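PDB 3I3G: N-acetyltransferase from Trypanosoma brucei, which probably transfers an acetyl group from acetyl-CoA to D-glucosamine 6-phosphate, giving N-acetyl-D-glucosamine 6-phosphate on the route to UDP-N-acetylglucosamine. Local coordinates for residues Val19-Arg24 with Lys67-Gln72; Leu31-Glu36 with Thr74-Gly79. One frame throughout, in Å; residues are numbered along the deposited sequence. Where two conformers were deposited one is given.

From the N terminus the chain lays down strand 21-25, turns into helix 31-38, passes through helix 49-61 and returns as strand 65-71, where interaction 1 closes the first loop by pairing residues 67-72 with 19-24. A short turn then starts strand 76-86, and interaction 2 brings its beginning, 74-79, against helix 31-38. The two contacts cross along the chain rather than nest: interaction 2 opens inside the loop of interaction 1 and closes after it. They meet on the sheet: Phe69 N lies 2.8 Å from Gly79 O, and His71 N lies 2.9 Å from Arg76 O. Together they tie outer strand 21-25, strands 65-71 and 76-86, and helix 31-38 of the GNAT fold.

Interaction 1. Residues Val19-Arg24 with Lys67-Gln72; sequences VDLELR and KVFCHQ
The Phe69 ring carries Leu23 CD1 over the centre of one face, a CH-pi contact 4.1 Å from the centroid and close to the ring normal. Leu23 CB reaches Phe69 CE1 at 3.8 Å, while Leu21 CB comes obliquely to Phe69 CD1. With chi1 180°, Leu23 sets CG opposite its backbone N, and from there CD1 is carried over the ring. At the edge of the His71 ring, in its plane, a water is hydrogen-bonded to His71 NE2 at 2.8 Å and donates to Asp20 OD1; ND1 of the same ring bonds Thr74. At the edge of the Arg24 guanidinium, NE forms a salt bridge within the strand to Glu22 OE1, whose place is less sure. Arg24 NH2 makes a weak hydrogen bond to Cys70 SG at 3.4 Å, the sulfur standing oblique to the guanidinium; NH1 bridges to Asp30 and Glu27.

Strands 21-24 and 67-71 run antiparallel. Glu22 with Cys70 and Arg24 with Val68 are hydrogen-bonded pairs, alternating with the non-hydrogen-bonded pairs Leu21-His71 and Leu23-Phe69. Val68 N to Arg24 O is short, 2.8 Å, and nearly straight at 172°; Gln72 N to Asp20 O, 3.1 Å, extends the pairing beyond the strands. A second water links Lys67 NZ to Leu23 O, and NZ also pairs with Asp120.

The two faces differ in chemistry. Leu21, Leu23 and Phe69 point to helix 113-127, whereas Glu22, Arg24 and Cys70 lie on the opposite face. Backbone hydrogen bonds join the strands, with leucine-phenylalanine packing on one face; on the other, acids near its own strand probably stabilise Arg24's positive charge.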
loop_
_atom_site.group_PDB
_atom_site.type_symbol
_atom_site.label_atom_id
_atom_site.label_comp_id
_atom_site.label_asym_id
_atom_site.label_seq_id
_atom_site.Cartn_x
_atom_site.Cartn_y
_atom_site.Cartn_z
ATOM N N VAL A 19 -3.700 -17.056 28.299
ATOM C CA VAL A 19 -4.323 -17.347 26.978
ATOM C C VAL A 19 -3.527 -18.394 26.204
ATOM O O VAL A 19 -4.090 -19.147 25.410
ATOM C CB VAL A 19 -4.433 -16.076 26.118
ATOM C CG1 VAL A 19 -5.380 -15.076 26.763
ATOM C CG2 VAL A 19 -3.059 -15.461 25.913
ATOM N N ASP A 20 -2.227 -18.482 26.477
ATOM C CA ASP A 20 -1.299 -19.326 25.736
ATOM C C ASP A 20 -0.964 -18.730 24.337
ATOM O O ASP A 20 -0.411 -19.419 23.484
ATOM C CB ASP A 20 -1.853 -20.716 25.552
ATOM C CG ASP A 20 -1.717 -21.596 26.795
ATOM O OD1 ASP A 20 -2.641 -22.314 27.087
ATOM O OD2 ASP A 20 -0.685 -21.583 27.414
ATOM N N LEU A 21 -1.303 -17.471 24.135
ATOM C CA LEU A 21 -1.054 -16.799 22.866
ATOM C C LEU A 21 0.190 -15.965 22.929
ATOM O O LEU A 21 0.514 -15.412 23.938
ATOM C CB LEU A 21 -2.190 -15.875 22.505
ATOM C CG LEU A 21 -3.513 -16.481 22.170
ATOM C CD1 LEU A 21 -4.557 -15.436 22.067
ATOM C CD2 LEU A 21 -3.461 -17.260 20.936
ATOM N N GLU A 22 0.830 -15.844 21.795
ATOM C CA GLU A 22 2.001 -14.988 21.690
ATOM C C GLU A 22 1.930 -14.139 20.429
ATOM O O GLU A 22 1.605 -14.638 19.351
ATOM C CB GLU A 22 3.285 -15.818 21.698
ATOM C CG GLU A 22 3.355 -16.867 20.606
ATOM C CD GLU A 22 4.630 -17.684 20.666
ATOM O OE1 GLU A 22 4.819 -18.559 19.791
ATOM O OE2 GLU A 22 5.442 -17.451 21.588
ATOM N N LEU A 23 2.225 -12.853 20.577
ATOM C CA LEU A 23 2.264 -11.938 19.447
ATOM C C LEU A 23 3.699 -11.817 18.952
ATOM O O LEU A 23 4.581 -11.386 19.692
ATOM C CB LEU A 23 1.728 -10.567 19.855
ATOM C CG LEU A 23 1.700 -9.479 18.781
ATOM C CD1 LEU A 23 0.936 -9.949 17.558
ATOM C CD2 LEU A 23 1.091 -8.203 19.336
ATOM N N ARG A 24 3.932 -12.206 17.703
ATOM C CA ARG A 24 5.281 -12.209 17.155
ATOM C C ARG A 24 5.289 -12.074 15.635
ATOM O O ARG A 24 4.238 -12.070 14.994
ATOM C CB ARG A 24 6.016 -13.488 17.566
ATOM C CG ARG A 24 5.288 -14.771 17.185
ATOM C CD ARG A 24 6.137 -15.998 17.478
ATOM N NE ARG A 24 5.446 -17.238 17.140
ATOM C CZ ARG A 24 5.331 -17.715 15.904
ATOM N NH1 ARG A 24 5.858 -17.053 14.884
ATOM N NH2 ARG A 24 4.686 -18.854 15.687
ATOM N N LYS A 67 2.759 -9.495 11.517
ATOM C CA LYS A 67 2.662 -9.918 12.905
ATOM C C LYS A 67 1.510 -10.902 13.040
ATOM O O LYS A 67 0.460 -10.725 12.425
ATOM C CB LYS A 67 2.439 -8.716 13.823
ATOM C CG LYS A 67 3.518 -7.649 13.722
ATOM C CD LYS A 67 4.889 -8.214 14.061
ATOM C CE LYS A 67 4.996 -8.576 15.532
ATOM N NZ LYS A 67 5.057 -7.368 16.402
ATOM N N VAL A 68 1.711 -11.943 13.840
ATOM C CA VAL A 68 0.688 -12.964 14.014
ATOM C C VAL A 68 0.475 -13.307 15.482
ATOM O O VAL A 68 1.382 -13.172 16.304
ATOM C CB VAL A 68 1.056 -14.264 13.270
ATOM C CG1 VAL A 68 1.160 -14.013 11.775
ATOM C CG2 VAL A 68 2.357 -14.835 13.816
ATOM N N PHE A 69 -0.736 -13.745 15.802
ATOM C CA PHE A 69 -1.001 -14.360 17.091
ATOM C C PHE A 69 -0.910 -15.867 16.926
ATOM O O PHE A 69 -1.521 -16.439 16.021
ATOM C CB PHE A 69 -2.377 -13.963 17.624
ATOM C CG PHE A 69 -2.355 -12.748 18.503
ATOM C CD1 PHE A 69 -1.810 -12.812 19.775
ATOM C CD2 PHE A 69 -2.880 -11.546 18.062
ATOM C CE1 PHE A 69 -1.787 -11.697 20.590
ATOM C CE2 PHE A 69 -2.861 -10.429 18.874
ATOM C CZ PHE A 69 -2.312 -10.504 20.139
ATOM N N CYS A 70 -0.140 -16.506 17.798
ATOM C CA CYS A 70 0.068 -17.943 17.716
ATOM C C CYS A 70 -0.303 -18.631 19.023
ATOM O O CYS A 70 0.088 -18.190 20.103
ATOM C CB CYS A 70 1.527 -18.247 17.360
ATOM S SG CYS A 70 1.987 -20.001 17.421
ATOM N N HIS A 71 -1.074 -19.707 18.917
ATOM C CA HIS A 71 -1.317 -20.577 20.055
ATOM C C HIS A 71 -0.069 -21.431 20.252
ATOM O O HIS A 71 0.094 -22.469 19.611
ATOM C CB HIS A 71 -2.543 -21.454 19.810
ATOM C CG HIS A 71 -2.912 -22.316 20.977
ATOM N ND1 HIS A 71 -2.740 -23.684 20.976
ATOM C CD2 HIS A 71 -3.433 -22.002 22.187
ATOM C CE1 HIS A 71 -3.145 -24.176 22.134
ATOM N NE2 HIS A 71 -3.570 -23.177 22.885
ATOM N N GLN A 72 0.815 -20.977 21.134
ATOM C CA GLN A 72 2.135 -21.587 21.295
ATOM C C GLN A 72 2.140 -23.112 21.393
ATOM O O GLN A 72 2.952 -23.772 20.745
ATOM C CB GLN A 72 2.870 -20.984 22.494
ATOM C CG GLN A 72 3.911 -19.945 22.117
ATOM C CD GLN A 72 4.945 -19.746 23.206
ATOM O OE1 GLN A 72 6.150 -19.749 22.945
ATOM N NE2 GLN A 72 4.480 -19.585 24.439
HETATM O O HOH W 1 -4.357 -23.516 25.600
HETATM O O HOH W 2 5.854 -8.788 18.587
#

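Interaction 2. Residues Leu31-Glu36 with Thr74-Gly79; sequences LSSHLE and TGRIVG. Unlike the reference sequence in segment 74-79: Arg76 (reference Gly).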
loop_
_atom_site.group_PDB
_atom_site.type_symbol
_atom_site.label_atom_id
_atom_site.label_comp_id
_atom_site.label_asym_id
_atom_site.label_seq_id
_atom_site.Cartn_x
_atom_site.Cartn_y
_atom_site.Cartn_z
ATOM N N LEU A 31 3.841 -20.555 7.887
ATOM C CA LEU A 31 3.241 -20.220 6.592
ATOM C C LEU A 31 1.982 -21.010 6.222
ATOM O O LEU A 31 0.991 -20.428 5.780
ATOM C CB LEU A 31 4.286 -20.307 5.475
ATOM C CG LEU A 31 5.488 -19.376 5.668
ATOM C CD1 LEU A 31 6.454 -19.481 4.502
ATOM C CD2 LEU A 31 5.027 -17.939 5.847
ATOM N N SER A 32 2.018 -22.328 6.391
ATOM C CA SER A 32 0.876 -23.169 6.038
ATOM C C SER A 32 -0.347 -22.841 6.892
ATOM O O SER A 32 -1.447 -22.662 6.372
ATOM C CB SER A 32 1.232 -24.651 6.170
ATOM O OG SER A 32 1.507 -24.994 7.517
ATOM N N SER A 33 -0.149 -22.767 8.205
ATOM C CA SER A 33 -1.239 -22.442 9.119
ATOM C C SER A 33 -1.741 -21.027 8.855
ATOM O O SER A 33 -2.930 -20.738 8.989
ATOM C CB SER A 33 -0.776 -22.574 10.570
ATOM O OG SER A 33 -1.841 -22.319 11.467
ATOM N N HIS A 34 -0.817 -20.151 8.476
ATOM C CA HIS A 34 -1.135 -18.763 8.175
ATOM C C HIS A 34 -2.058 -18.662 6.960
ATOM O O HIS A 34 -3.018 -17.889 6.961
ATOM C CB HIS A 34 0.157 -17.978 7.936
ATOM C CG HIS A 34 -0.049 -16.507 7.746
ATOM N ND1 HIS A 34 0.186 -15.872 6.546
ATOM C CD2 HIS A 34 -0.464 -15.547 8.606
ATOM C CE1 HIS A 34 -0.076 -14.584 6.673
ATOM N NE2 HIS A 34 -0.473 -14.360 7.913
ATOM N N LEU A 35 -1.768 -19.450 5.929
ATOM C CA LEU A 35 -2.581 -19.451 4.718
ATOM C C LEU A 35 -4.008 -19.888 5.028
ATOM O O LEU A 35 -4.970 -19.353 4.475
ATOM C CB LEU A 35 -1.971 -20.372 3.658
ATOM C CG LEU A 35 -2.767 -20.532 2.361
ATOM C CD1 LEU A 35 -2.997 -19.182 1.700
ATOM C CD2 LEU A 35 -2.060 -21.483 1.410
ATOM N N GLU A 36 -4.135 -20.869 5.915
ATOM C CA GLU A 36 -5.441 -21.366 6.329
ATOM C C GLU A 36 -6.249 -20.252 6.988
ATOM O O GLU A 36 -7.438 -20.081 6.711
ATOM C CB GLU A 36 -5.273 -22.545 7.289
ATOM C CG GLU A 36 -6.571 -23.220 7.692
ATOM C CD GLU A 36 -6.335 -24.524 8.426
ATOM O OE1 GLU A 36 -7.314 -25.108 8.935
ATOM O OE2 GLU A 36 -5.169 -24.965 8.492
ATOM N N THR A 74 0.375 -25.464 20.188
ATOM C CA THR A 74 0.185 -26.191 18.935
ATOM C C THR A 74 0.788 -25.448 17.747
ATOM O O THR A 74 0.990 -26.028 16.681
ATOM C CB THR A 74 -1.305 -26.438 18.647
ATOM O OG1 THR A 74 -1.984 -25.181 18.533
ATOM C CG2 THR A 74 -1.938 -27.257 19.762
ATOM N N GLY A 75 1.065 -24.163 17.936
ATOM C CA GLY A 75 1.621 -23.334 16.875
ATOM C C GLY A 75 0.579 -22.853 15.881
ATOM O O GLY A 75 0.919 -22.292 14.839
ATOM N N ARG A 76 -0.695 -23.066 16.196
ATOM C CA ARG A 76 -1.761 -22.656 15.288
ATOM C C ARG A 76 -1.854 -21.135 15.202
ATOM O O ARG A 76 -1.881 -20.445 16.222
ATOM C CB ARG A 76 -3.107 -23.255 15.702
ATOM C CG ARG A 76 -4.124 -23.295 14.568
ATOM C CD ARG A 76 -5.395 -24.028 14.966
ATOM N NE ARG A 76 -6.241 -23.224 15.839
ATOM C CZ ARG A 76 -7.170 -22.379 15.404
ATOM N NH1 ARG A 76 -7.372 -22.225 14.102
ATOM N NH2 ARG A 76 -7.896 -21.686 16.269
ATOM N N ILE A 77 -1.894 -20.621 13.979
ATOM C CA ILE A 77 -1.977 -19.184 13.747
ATOM C C ILE A 77 -3.434 -18.737 13.750
ATOM O O ILE A 77 -4.223 -19.167 12.908
ATOM C CB ILE A 77 -1.326 -18.795 12.407
ATOM C CG1 ILE A 77 0.113 -19.314 12.344
ATOM C CG2 ILE A 77 -1.363 -17.286 12.214
ATOM C CD1 ILE A 77 1.047 -18.669 13.355
ATOM N N VAL A 78 -3.784 -17.868 14.694
ATOM C CA VAL A 78 -5.176 -17.472 14.888
ATOM C C VAL A 78 -5.413 -15.981 14.664
ATOM O O VAL A 78 -6.530 -15.492 14.832
ATOM C CB VAL A 78 -5.670 -17.850 16.297
ATOM C CG1 VAL A 78 -5.600 -19.356 16.494
ATOM C CG2 VAL A 78 -4.851 -17.128 17.355
ATOM N N GLY A 79 -4.361 -15.263 14.284
ATOM C CA GLY A 79 -4.476 -13.835 14.011
ATOM C C GLY A 79 -3.311 -13.320 13.192
ATOM O O GLY A 79 -2.175 -13.757 13.372
HETATM O O HOH W 3 -4.851 -20.897 11.056
#
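Ser33 bridges helix 31-38 to Ile77 at the start of strand 76-86, the strand of this GNAT-fold sheet that follows the turn after 65-71. Ser33 CB rests 3.8 Å from Ile77 CG1, and chi1 of -177° swings OG opposite the backbone N and out to the strand. There Ser33 OG accepts a hydrogen bond from Ile77 N, 3.0 Å long and almost straight at 174°; Arg76 CG lies 4.0 Å from Ser33 OG. This bond ties helix to strand through a side chain.

At the next residue, the His34 ring receives Ile77 CG2 at its edge, 4.1 Å from His34 CD2, while NE2 bonds Ser80. Phe89 of the second subunit meets this ring with its plane nearly perpendicular, placing the helix by the dimer contact. On the strand, Gly75 and Arg76 form a G1 beta bulge opposite His71, and Val78 and Gly79 a classic bulge opposite Phe69. The Arg76 side chain bends at chi3 (76°) and pairs with Asp105. A second, indirect link between helix and strand runs through a water that donates to both Ser33 O, at 2.8 Å, and Ile77 O, at 2.6 Å.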